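Local coordinates for protein AAA ATPase, central region (Enterococcus faecium, PDB 2R9G) that is the C-terminal fragment of an MgsA-family AAA+ ATPase, which probably uses ATP hydrolysis in DNA maintenance, and forms a helical four-chain assembly, at residues C[115-120]-C[170-175]. Numbering follows the deposited sequence.
Sequences LADIRE and AQYYQP
Tyr172 OH lies 2.8 Å from Asp117 OD2, within hydrogen-bonding distance. The pair joins the last turn of helix 106-119 to the loop before helix 180-195, in the all-helical C-terminal domain of the MgsA family. It is a small side-chain contact, with 91 Å² buried over both segments. The backbones stay well apart, and the nearest CA atoms, those of Asp117 and Ala170, are 9.2 Å from each other. The CA atoms of Asp117 and Tyr172 are 10.0 Å apart. The side chains of Tyr172 and Asp117 together bridge the space between the backbones. The tyrosine CG is anti to the carbonyl carbon (chi1 -56°), and its CB points toward the helix. The CB of Asp117 points toward the loop, so the two side chains approach from opposing backbones.

Asp117 OD2 sits at the edge of the Tyr172 ring, in its plane, on the CE1 side of the hydroxyl. One oxygen meets the ring edge, and the carboxylate does not stack on a ring face. The carboxylate and ring planes are turned 68° against each other. Asp117 OD1 is turned back toward the helix, 4.7 Å from Tyr172 OH.

The aspartate also touches Lys122 and Leu167, while the buried Tyr172 side chain also touches Ala110, Ala113 and Ala114 of the same helix. Asp31 of a second subunit accepts hydrogen bonds from the backbone N of both Tyr172 and Tyr173, and His35 of that subunit packs on Tyr172. Arg119 forms a salt bridge with Glu42 of the second subunit. Within the contact itself, the next approach after the hydroxyl is Asp117 OD2 to Tyr172 CE1, at 3.4 Å.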
ATOM      1  N   LEU C 115      10.794  24.222  11.085  1.00 39.97           N
ATOM      2  CA  LEU C 115      12.223  24.324  10.783  1.00 40.38           C
ATOM      3  C   LEU C 115      12.707  25.770  10.867  1.00 43.39           C
ATOM      4  O   LEU C 115      13.854  26.018  11.230  1.00 42.64           O
ATOM      5  CB  LEU C 115      12.525  23.750   9.392  1.00 37.46           C
ATOM      6  CG  LEU C 115      12.771  22.240   9.298  1.00 36.82           C
ATOM      7  CD1 LEU C 115      12.578  21.706   7.885  1.00 35.86           C
ATOM      8  CD2 LEU C 115      14.156  21.888   9.828  1.00 30.95           C
ATOM      9  N   ALA C 116      11.817  26.708  10.532  1.00 43.94           N
ATOM     10  CA  ALA C 116      12.102  28.138  10.594  1.00 45.30           C
ATOM     11  C   ALA C 116      12.386  28.605  12.020  1.00 46.46           C
ATOM     12  O   ALA C 116      13.321  29.376  12.247  1.00 46.34           O
ATOM     13  CB  ALA C 116      10.952  28.931   9.992  1.00 44.13           C
ATOM     14  N   ASP C 117      11.591  28.117  12.972  1.00 46.93           N
ATOM     15  CA  ASP C 117      11.773  28.427  14.393  1.00 47.41           C
ATOM     16  C   ASP C 117      13.092  27.916  14.969  1.00 48.76           C
ATOM     17  O   ASP C 117      13.669  28.558  15.837  1.00 52.69           O
ATOM     18  CB  ASP C 117      10.609  27.879  15.221  1.00 45.28           C
ATOM     19  CG  ASP C 117       9.375  28.761  15.163  1.00 49.20           C
ATOM     20  OD1 ASP C 117       9.353  29.726  14.366  1.00 52.08           O
ATOM     21  OD2 ASP C 117       8.418  28.483  15.920  1.00 43.07           O
ATOM     22  N   ILE C 118      13.565  26.769  14.489  1.00 47.97           N
ATOM     23  CA  ILE C 118      14.834  26.192  14.959  1.00 48.58           C
ATOM     24  C   ILE C 118      16.048  26.963  14.453  1.00 52.98           C
ATOM     25  O   ILE C 118      16.959  27.273  15.228  1.00 53.25           O
ATOM     26  CB  ILE C 118      14.944  24.704  14.587  1.00 45.20           C
ATOM     27  CG1 ILE C 118      14.033  23.904  15.503  1.00 44.59           C
ATOM     28  CG2 ILE C 118      16.389  24.182  14.697  1.00 40.15           C
ATOM     29  CD1 ILE C 118      13.672  22.622  14.941  1.00 34.37           C
ATOM     30  N   ARG C 119      16.038  27.286  13.161  1.00 56.39           N
ATOM     31  CA  ARG C 119      17.154  27.963  12.512  1.00 59.71           C
ATOM     32  C   ARG C 119      17.324  29.393  13.022  1.00 62.11           C
ATOM     33  O   ARG C 119      18.439  29.921  13.050  1.00 62.71           O
ATOM     34  CB  ARG C 119      16.974  27.930  10.996  1.00 60.29           C
ATOM     35  CG  ARG C 119      17.236  26.554  10.406  1.00 63.18           C
ATOM     36  CD  ARG C 119      16.588  26.401   9.050  1.00 64.68           C
ATOM     37  NE  ARG C 119      16.810  25.073   8.484  1.00 64.65           N
ATOM     38  CZ  ARG C 119      16.145  24.576   7.444  1.00 62.70           C
ATOM     39  NH1 ARG C 119      15.199  25.290   6.846  1.00 54.68           N
ATOM     40  NH2 ARG C 119      16.424  23.356   7.004  1.00 62.37           N
ATOM     41  N   GLU C 120      16.212  29.990  13.455  1.00 61.38           N
ATOM     42  CA  GLU C 120      16.205  31.302  14.093  1.00 62.44           C
ATOM     43  C   GLU C 120      16.456  31.232  15.606  1.00 62.07           C
ATOM     44  O   GLU C 120      16.403  32.252  16.297  1.00 58.89           O
ATOM     45  CB  GLU C 120      14.881  32.009  13.810  1.00 61.89           C
ATOM     46  CG  GLU C 120      14.714  32.446  12.366  1.00 68.33           C
ATOM     47  CD  GLU C 120      13.260  32.649  11.981  1.00 75.05           C
ATOM     48  OE1 GLU C 120      12.475  33.135  12.825  1.00 73.57           O
ATOM     49  OE2 GLU C 120      12.905  32.320  10.828  1.00 76.68           O
ATOM     50  N   ALA C 170       3.216  27.759  19.799  1.00 55.33           N
ATOM     51  CA  ALA C 170       3.483  27.539  18.372  1.00 52.76           C
ATOM     52  C   ALA C 170       2.391  26.715  17.700  1.00 52.14           C
ATOM     53  O   ALA C 170       1.958  25.688  18.225  1.00 54.30           O
ATOM     54  CB  ALA C 170       4.838  26.879  18.170  1.00 49.61           C
ATOM     55  N   GLN C 171       1.939  27.186  16.544  1.00 50.16           N
ATOM     56  CA  GLN C 171       0.981  26.454  15.738  1.00 49.68           C
ATOM     57  C   GLN C 171       1.501  26.401  14.310  1.00 46.49           C
ATOM     58  O   GLN C 171       1.488  27.403  13.591  1.00 48.35           O
ATOM     59  CB  GLN C 171      -0.400  27.112  15.799  1.00 51.84           C
ATOM     60  CG  GLN C 171      -1.481  26.372  15.017  1.00 54.09           C
ATOM     61  CD  GLN C 171      -2.872  26.952  15.218  1.00 57.04           C
ATOM     62  OE1 GLN C 171      -3.156  27.595  16.229  1.00 61.63           O
ATOM     63  NE2 GLN C 171      -3.751  26.712  14.254  1.00 60.13           N
ATOM     64  N   TYR C 172       1.973  25.223  13.919  1.00 41.74           N
ATOM     65  CA  TYR C 172       2.553  25.017  12.593  1.00 38.00           C
ATOM     66  C   TYR C 172       1.540  24.480  11.591  1.00 37.36           C
ATOM     67  O   TYR C 172       1.557  24.867  10.422  1.00 36.33           O
ATOM     68  CB  TYR C 172       3.737  24.065  12.682  1.00 32.10           C
ATOM     69  CG  TYR C 172       4.811  24.515  13.645  1.00 34.42           C
ATOM     70  CD1 TYR C 172       5.368  25.787  13.552  1.00 32.20           C
ATOM     71  CD2 TYR C 172       5.274  23.661  14.648  1.00 31.77           C
ATOM     72  CE1 TYR C 172       6.352  26.203  14.434  1.00 34.73           C
ATOM     73  CE2 TYR C 172       6.259  24.062  15.532  1.00 34.03           C
ATOM     74  CZ  TYR C 172       6.796  25.337  15.419  1.00 36.79           C
ATOM     75  OH  TYR C 172       7.769  25.748  16.299  1.00 33.69           O
ATOM     76  N   TYR C 173       0.664  23.593  12.059  1.00 31.35           N
ATOM     77  CA  TYR C 173      -0.239  22.886  11.187  1.00 29.55           C
ATOM     78  C   TYR C 173      -1.586  23.579  11.081  1.00 32.06           C
ATOM     79  O   TYR C 173      -2.305  23.740  12.071  1.00 29.19           O
ATOM     80  CB  TYR C 173      -0.396  21.425  11.631  1.00 31.60           C
ATOM     81  CG  TYR C 173      -1.351  20.624  10.765  1.00 31.06           C
ATOM     82  CD1 TYR C 173      -1.094  20.429   9.406  1.00 29.35           C
ATOM     83  CD2 TYR C 173      -2.505  20.063  11.305  1.00 27.48           C
ATOM     84  CE1 TYR C 173      -1.968  19.704   8.606  1.00 33.91           C
ATOM     85  CE2 TYR C 173      -3.391  19.332  10.513  1.00 29.17           C
ATOM     86  CZ  TYR C 173      -3.114  19.160   9.164  1.00 31.55           C
ATOM     87  OH  TYR C 173      -3.973  18.441   8.365  1.00 36.76           O
ATOM     88  N   GLN C 174      -1.907  24.008   9.871  1.00 34.55           N
ATOM     89  CA  GLN C 174      -3.242  24.494   9.575  1.00 40.20           C
ATOM     90  C   GLN C 174      -3.879  23.552   8.565  1.00 39.03           C
ATOM     91  O   GLN C 174      -3.523  23.563   7.378  1.00 39.81           O
ATOM     92  CB  GLN C 174      -3.251  25.964   9.125  1.00 41.66           C
ATOM     93  CG  GLN C 174      -1.889  26.537   8.753  1.00 53.90           C
ATOM     94  CD  GLN C 174      -1.747  28.013   9.112  1.00 61.27           C
ATOM     95  OE1 GLN C 174      -1.333  28.826   8.286  1.00 63.94           O
ATOM     96  NE2 GLN C 174      -2.086  28.363  10.352  1.00 62.60           N
ATOM     97  N   PRO C 175      -4.805  22.706   9.050  1.00 37.83           N
ATOM     98  CA  PRO C 175      -5.463  21.681   8.249  1.00 36.62           C
ATOM     99  C   PRO C 175      -6.283  22.254   7.108  1.00 37.81           C
ATOM    100  O   PRO C 175      -6.798  23.373   7.198  1.00 39.77           O
ATOM    101  CB  PRO C 175      -6.377  20.986   9.253  1.00 36.01           C
ATOM    102  CG  PRO C 175      -6.538  21.932  10.363  1.00 33.97           C
ATOM    103  CD  PRO C 175      -5.271  22.687  10.447  1.00 35.53           C
TER